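Local coordinates for protein type II restriction enzyme NgoMIV (Neisseria gonorrhoeae, PDB 1FIU) that recognises the double-stranded DNA sequence 5'-GCCGGC-3' as a homotetramer and cleaves it after the first G, using two magnesium ions per subunit, at residues L4-L16 and F69-K83. Residues are numbered along the deposited sequence; the frame is centred on the assembly and turned at random.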
loop_
_atom_site.group_PDB
_atom_site.type_symbol
_atom_site.label_atom_id
_atom_site.label_comp_id
_atom_site.label_asym_id
_atom_site.label_seq_id
_atom_site.Cartn_x
_atom_site.Cartn_y
_atom_site.Cartn_z
ATOM N N LEU I 4 6.574 -27.079 29.748
ATOM C CA LEU I 4 5.326 -27.380 29.067
ATOM C C LEU I 4 5.257 -27.015 27.594
ATOM O O LEU I 4 4.579 -27.703 26.848
ATOM C CB LEU I 4 4.131 -26.765 29.802
ATOM C CG LEU I 4 3.898 -27.302 31.212
ATOM C CD1 LEU I 4 2.578 -26.741 31.737
ATOM C CD2 LEU I 4 3.866 -28.831 31.205
ATOM N N PHE I 5 5.927 -25.944 27.176
ATOM C CA PHE I 5 5.879 -25.598 25.760
ATOM C C PHE I 5 6.649 -26.634 24.937
ATOM O O PHE I 5 6.326 -26.861 23.770
ATOM C CB PHE I 5 6.395 -24.182 25.523
ATOM C CG PHE I 5 5.357 -23.100 25.810
ATOM C CD1 PHE I 5 5.658 -21.759 25.616
ATOM C CD2 PHE I 5 4.085 -23.437 26.266
ATOM C CE1 PHE I 5 4.698 -20.764 25.878
ATOM C CE2 PHE I 5 3.127 -22.459 26.524
ATOM C CZ PHE I 5 3.435 -21.128 26.329
ATOM N N THR I 6 7.645 -27.279 25.556
ATOM C CA THR I 6 8.396 -28.315 24.849
ATOM C C THR I 6 7.473 -29.531 24.732
ATOM O O THR I 6 7.393 -30.172 23.672
ATOM C CB THR I 6 9.694 -28.681 25.611
ATOM O OG1 THR I 6 10.520 -27.513 25.706
ATOM C CG2 THR I 6 10.479 -29.785 24.879
ATOM N N GLN I 7 6.739 -29.825 25.804
ATOM C CA GLN I 7 5.808 -30.941 25.795
ATOM C C GLN I 7 4.715 -30.708 24.743
ATOM O O GLN I 7 4.339 -31.618 24.000
ATOM C CB GLN I 7 5.189 -31.117 27.183
ATOM C CG GLN I 7 6.216 -31.495 28.236
ATOM C CD GLN I 7 5.607 -31.809 29.578
ATOM O OE1 GLN I 7 4.581 -32.490 29.663
ATOM N NE2 GLN I 7 6.245 -31.329 30.644
ATOM N N GLU I 8 4.214 -29.477 24.670
ATOM C CA GLU I 8 3.171 -29.156 23.693
ATOM C C GLU I 8 3.695 -29.288 22.260
ATOM O O GLU I 8 2.973 -29.715 21.373
ATOM C CB GLU I 8 2.664 -27.732 23.898
ATOM C CG GLU I 8 1.791 -27.547 25.123
ATOM C CD GLU I 8 0.475 -28.295 25.029
ATOM O OE1 GLU I 8 -0.067 -28.424 23.907
ATOM O OE2 GLU I 8 -0.029 -28.738 26.085
ATOM N N ARG I 9 4.943 -28.884 22.044
ATOM C CA ARG I 9 5.553 -28.970 20.715
ATOM C C ARG I 9 5.666 -30.436 20.304
ATOM O O ARG I 9 5.421 -30.785 19.146
ATOM C CB ARG I 9 6.941 -28.308 20.733
ATOM C CG ARG I 9 7.612 -28.170 19.363
ATOM C CD ARG I 9 8.980 -27.560 19.527
ATOM N NE ARG I 9 9.643 -27.234 18.270
ATOM C CZ ARG I 9 10.476 -28.047 17.619
ATOM N NH1 ARG I 9 10.758 -29.253 18.102
ATOM N NH2 ARG I 9 11.042 -27.640 16.494
ATOM N N ARG I 10 6.008 -31.299 21.256
ATOM C CA ARG I 10 6.112 -32.727 20.939
ATOM C C ARG I 10 4.745 -33.321 20.641
ATOM O O ARG I 10 4.599 -34.153 19.756
ATOM C CB ARG I 10 6.803 -33.468 22.096
ATOM C CG ARG I 10 8.222 -32.968 22.274
ATOM C CD ARG I 10 9.031 -33.694 23.344
ATOM N NE ARG I 10 10.361 -33.092 23.463
ATOM C CZ ARG I 10 11.373 -33.630 24.136
ATOM N NH1 ARG I 10 11.218 -34.793 24.759
ATOM N NH2 ARG I 10 12.544 -33.003 24.190
ATOM N N ILE I 11 3.726 -32.878 21.367
ATOM C CA ILE I 11 2.376 -33.355 21.135
ATOM C C ILE I 11 1.932 -32.954 19.728
ATOM O O ILE I 11 1.263 -33.714 19.035
ATOM C CB ILE I 11 1.410 -32.768 22.201
ATOM C CG1 ILE I 11 1.694 -33.428 23.560
ATOM C CG2 ILE I 11 -0.038 -32.957 21.779
ATOM C CD1 ILE I 11 0.969 -32.775 24.732
ATOM N N PHE I 12 2.299 -31.743 19.320
ATOM C CA PHE I 12 1.979 -31.221 17.994
ATOM C C PHE I 12 2.598 -32.160 16.925
ATOM O O PHE I 12 1.925 -32.599 15.996
ATOM C CB PHE I 12 2.538 -29.787 17.930
ATOM C CG PHE I 12 2.654 -29.203 16.546
ATOM C CD1 PHE I 12 1.537 -28.732 15.859
ATOM C CD2 PHE I 12 3.908 -29.048 15.967
ATOM C CE1 PHE I 12 1.661 -28.111 14.609
ATOM C CE2 PHE I 12 4.051 -28.421 14.708
ATOM C CZ PHE I 12 2.921 -27.957 14.041
ATOM N N HIS I 13 3.883 -32.482 17.084
ATOM C CA HIS I 13 4.536 -33.368 16.120
ATOM C C HIS I 13 3.905 -34.759 16.120
ATOM O O HIS I 13 3.700 -35.366 15.061
ATOM C CB HIS I 13 6.026 -33.473 16.434
ATOM C CG HIS I 13 6.800 -32.246 16.079
ATOM N ND1 HIS I 13 8.006 -31.928 16.668
ATOM C CD2 HIS I 13 6.546 -31.267 15.180
ATOM C CE1 HIS I 13 8.460 -30.800 16.149
ATOM N NE2 HIS I 13 7.594 -30.380 15.242
ATOM N N LYS I 14 3.580 -35.256 17.308
ATOM C CA LYS I 14 2.984 -36.581 17.421
ATOM C C LYS I 14 1.653 -36.687 16.686
ATOM O O LYS I 14 1.348 -37.720 16.098
ATOM C CB LYS I 14 2.819 -36.964 18.894
ATOM C CG LYS I 14 2.400 -38.404 19.125
ATOM C CD LYS I 14 2.444 -38.746 20.613
ATOM C CE LYS I 14 2.075 -40.208 20.867
ATOM N NZ LYS I 14 0.635 -40.492 20.584
ATOM N N LYS I 15 0.847 -35.628 16.703
ATOM C CA LYS I 15 -0.413 -35.668 15.984
ATOM C C LYS I 15 -0.172 -35.760 14.476
ATOM O O LYS I 15 -0.911 -36.431 13.745
ATOM C CB LYS I 15 -1.240 -34.418 16.300
ATOM C CG LYS I 15 -1.687 -34.345 17.752
ATOM C CD LYS I 15 -2.544 -33.087 17.978
ATOM C CE LYS I 15 -3.040 -32.999 19.417
ATOM N NZ LYS I 15 -3.774 -31.706 19.645
ATOM N N LEU I 16 0.866 -35.069 14.009
ATOM C CA LEU I 16 1.188 -35.108 12.594
ATOM C C LEU I 16 1.654 -36.524 12.237
ATOM O O LEU I 16 1.352 -37.010 11.161
ATOM C CB LEU I 16 2.288 -34.087 12.257
ATOM C CG LEU I 16 1.894 -32.604 12.369
ATOM C CD1 LEU I 16 3.116 -31.742 12.110
ATOM C CD2 LEU I 16 0.778 -32.273 11.385
ATOM N N PHE I 69 -3.385 -30.159 8.752
ATOM C CA PHE I 69 -2.322 -29.308 9.277
ATOM C C PHE I 69 -2.960 -28.086 9.954
ATOM O O PHE I 69 -2.504 -27.655 11.007
ATOM C CB PHE I 69 -1.357 -28.883 8.140
ATOM C CG PHE I 69 -0.145 -28.098 8.617
ATOM C CD1 PHE I 69 0.732 -28.628 9.569
ATOM C CD2 PHE I 69 0.118 -26.825 8.090
ATOM C CE1 PHE I 69 1.846 -27.918 9.992
ATOM C CE2 PHE I 69 1.251 -26.101 8.512
ATOM C CZ PHE I 69 2.114 -26.650 9.465
ATOM N N GLU I 70 -4.016 -27.542 9.349
ATOM C CA GLU I 70 -4.690 -26.397 9.946
ATOM C C GLU I 70 -5.249 -26.801 11.308
ATOM O O GLU I 70 -5.085 -26.095 12.296
ATOM C CB GLU I 70 -5.861 -25.910 9.080
ATOM C CG GLU I 70 -5.478 -25.216 7.787
ATOM C CD GLU I 70 -6.686 -24.818 6.950
ATOM O OE1 GLU I 70 -7.833 -25.006 7.422
ATOM O OE2 GLU I 70 -6.489 -24.305 5.822
ATOM N N ALA I 71 -5.933 -27.943 11.348
ATOM C CA ALA I 71 -6.546 -28.386 12.597
ATOM C C ALA I 71 -5.527 -28.612 13.717
ATOM O O ALA I 71 -5.715 -28.168 14.848
ATOM C CB ALA I 71 -7.355 -29.667 12.353
ATOM N N ILE I 72 -4.431 -29.298 13.393
ATOM C CA ILE I 72 -3.397 -29.581 14.376
ATOM C C ILE I 72 -2.689 -28.295 14.836
ATOM O O ILE I 72 -2.357 -28.155 16.010
ATOM C CB ILE I 72 -2.430 -30.628 13.795
ATOM C CG1 ILE I 72 -3.207 -31.952 13.675
ATOM C CG2 ILE I 72 -1.213 -30.780 14.666
ATOM C CD1 ILE I 72 -2.516 -33.052 12.861
ATOM N N CYS I 73 -2.464 -27.361 13.908
ATOM C CA CYS I 73 -1.866 -26.081 14.281
ATOM C C CYS I 73 -2.797 -25.345 15.245
ATOM O O CYS I 73 -2.341 -24.771 16.246
ATOM C CB CYS I 73 -1.633 -25.215 13.035
ATOM S SG CYS I 73 -0.095 -25.640 12.137
ATOM N N SER I 74 -4.099 -25.388 14.953
ATOM C CA SER I 74 -5.096 -24.727 15.796
ATOM C C SER I 74 -5.084 -25.259 17.225
ATOM O O SER I 74 -5.134 -24.486 18.200
ATOM C CB SER I 74 -6.485 -24.931 15.209
ATOM O OG SER I 74 -7.420 -24.101 15.876
ATOM N N GLU I 75 -5.026 -26.582 17.353
ATOM C CA GLU I 75 -5.020 -27.215 18.665
ATOM C C GLU I 75 -3.781 -26.849 19.468
ATOM O O GLU I 75 -3.871 -26.618 20.663
ATOM C CB GLU I 75 -5.137 -28.738 18.511
ATOM C CG GLU I 75 -6.459 -29.129 17.911
ATOM C CD GLU I 75 -6.600 -30.616 17.693
ATOM O OE1 GLU I 75 -5.590 -31.346 17.805
ATOM O OE2 GLU I 75 -7.734 -31.051 17.398
ATOM N N PHE I 76 -2.627 -26.793 18.805
ATOM C CA PHE I 76 -1.392 -26.428 19.469
ATOM C C PHE I 76 -1.485 -24.987 19.966
ATOM O O PHE I 76 -1.101 -24.695 21.095
ATOM C CB PHE I 76 -0.198 -26.546 18.508
ATOM C CG PHE I 76 1.048 -25.914 19.029
ATOM C CD1 PHE I 76 1.828 -26.549 20.000
ATOM C CD2 PHE I 76 1.402 -24.631 18.615
ATOM C CE1 PHE I 76 2.941 -25.904 20.553
ATOM C CE2 PHE I 76 2.496 -23.982 19.158
ATOM C CZ PHE I 76 3.271 -24.607 20.126
ATOM N N VAL I 77 -1.980 -24.086 19.112
ATOM C CA VAL I 77 -2.080 -22.685 19.503
ATOM C C VAL I 77 -3.044 -22.519 20.672
ATOM O O VAL I 77 -2.731 -21.848 21.662
ATOM C CB VAL I 77 -2.507 -21.789 18.311
ATOM C CG1 VAL I 77 -2.885 -20.369 18.813
ATOM C CG2 VAL I 77 -1.341 -21.675 17.318
ATOM N N GLN I 78 -4.198 -23.158 20.570
ATOM C CA GLN I 78 -5.190 -23.075 21.633
ATOM C C GLN I 78 -4.623 -23.538 22.974
ATOM O O GLN I 78 -4.712 -22.841 23.987
ATOM C CB GLN I 78 -6.395 -23.928 21.264
ATOM C CG GLN I 78 -7.574 -23.808 22.223
ATOM C CD GLN I 78 -8.711 -24.744 21.833
ATOM O OE1 GLN I 78 -8.518 -25.958 21.721
ATOM N NE2 GLN I 78 -9.901 -24.186 21.619
ATOM N N SER I 79 -3.986 -24.706 22.969
ATOM C CA SER I 79 -3.443 -25.264 24.196
ATOM C C SER I 79 -2.298 -24.467 24.813
ATOM O O SER I 79 -2.256 -24.260 26.030
ATOM C CB SER I 79 -3.006 -26.717 23.929
ATOM O OG SER I 79 -2.780 -27.393 25.151
ATOM N N ALA I 80 -1.348 -24.018 23.999
ATOM C CA ALA I 80 -0.223 -23.271 24.539
ATOM C C ALA I 80 -0.599 -21.836 24.967
ATOM O O ALA I 80 -0.170 -21.359 26.020
ATOM C CB ALA I 80 0.934 -23.241 23.511
ATOM N N PHE I 81 -1.425 -21.163 24.159
ATOM C CA PHE I 81 -1.805 -19.791 24.476
ATOM C C PHE I 81 -2.625 -19.710 25.756
ATOM O O PHE I 81 -2.547 -18.717 26.505
ATOM C CB PHE I 81 -2.586 -19.182 23.294
ATOM C CG PHE I 81 -2.792 -17.694 23.412
ATOM C CD1 PHE I 81 -1.709 -16.827 23.518
ATOM C CD2 PHE I 81 -4.080 -17.164 23.404
ATOM C CE1 PHE I 81 -1.899 -15.444 23.616
ATOM C CE2 PHE I 81 -4.280 -15.790 23.496
ATOM C CZ PHE I 81 -3.195 -14.928 23.602
ATOM N N GLU I 82 -3.394 -20.762 26.004
ATOM C CA GLU I 82 -4.217 -20.841 27.207
ATOM C C GLU I 82 -3.365 -20.710 28.474
ATOM O O GLU I 82 -3.848 -20.227 29.505
ATOM C CB GLU I 82 -4.989 -22.163 27.232
ATOM C CG GLU I 82 -5.935 -22.290 28.416
ATOM C CD GLU I 82 -6.785 -23.554 28.362
ATOM O OE1 GLU I 82 -6.466 -24.468 27.565
ATOM O OE2 GLU I 82 -7.773 -23.637 29.127
ATOM N N LYS I 83 -2.090 -21.108 28.398
ATOM C CA LYS I 83 -1.197 -21.041 29.556
ATOM C C LYS I 83 -0.566 -19.667 29.779
ATOM O O LYS I 83 0.184 -19.457 30.735
ATOM C CB LYS I 83 -0.098 -22.115 29.424
ATOM C CG LYS I 83 -0.693 -23.513 29.301
ATOM C CD LYS I 83 0.352 -24.607 29.219
ATOM C CE LYS I 83 -0.325 -25.989 29.202
ATOM N NZ LYS I 83 -1.139 -26.231 30.451
HETATM O O HOH W 1 -1.263 -29.893 18.271
#
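With CG anti to the backbone N in Phe12 (chi1 164°), and the same first torsion in Phe76, each aromatic side chain reaches across to the opposite helix. The two rings meet obliquely, their planes 52° apart and their centroids separated by 5.5 Å. Phe12 is a knob in a hole lined by Phe69, Ile72, Cys73 and Phe76: its CD1 lies 3.6 Å from Ile72 CG2, while Cys73 SG approaches the ring edge, 3.9 Å from Phe12 CE1, a sulfur-aromatic contact. Phe76 answers by setting its own edge against the backbone of 4-16, with CD1 3.6 Å from Glu8 O. Beside the Phe12 ring, Leu16 CD2 touches Ile72 CD1 and also meets the edge of the Phe69 ring.

Polar groups mark a more accessible margin. Lys15, extended beyond CG, carries NZ to 2.6 Å from Glu75 OE1 in a salt bridge; the ammonium stands out of the carboxylate plane on its anti side. A water donates to Ile72 O and weakly accepts from the same NZ, a loose bridge from Lys15 to the backbone of helix 69-81. Further along, the bent chain of Glu8 brings its carboxylate up to Ser79, both oxygens 3.2 Å from Ser79 OG. At the far end, Phe5 lays CE2 3.8 Å from Ala80 CB, and Leu4 crosses the Lys83 chain at about a right angle.

The axes of 4-16 and 69-81 run antiparallel at 163° and come within 9.9 Å of each other. The pair flanks the mixed sheet of a PD-(D/E)XK-type nuclease, its Phe69 end near the magnesium site. Helix 62-81 leans on strands 92-96 and 179-187, bringing Phe69 and Cys73 against the magnesium-binding Cys186, while helix 280-283 touches Phe5, Phe76 and Ala80 and the second subunit packs on Leu4 and Phe5.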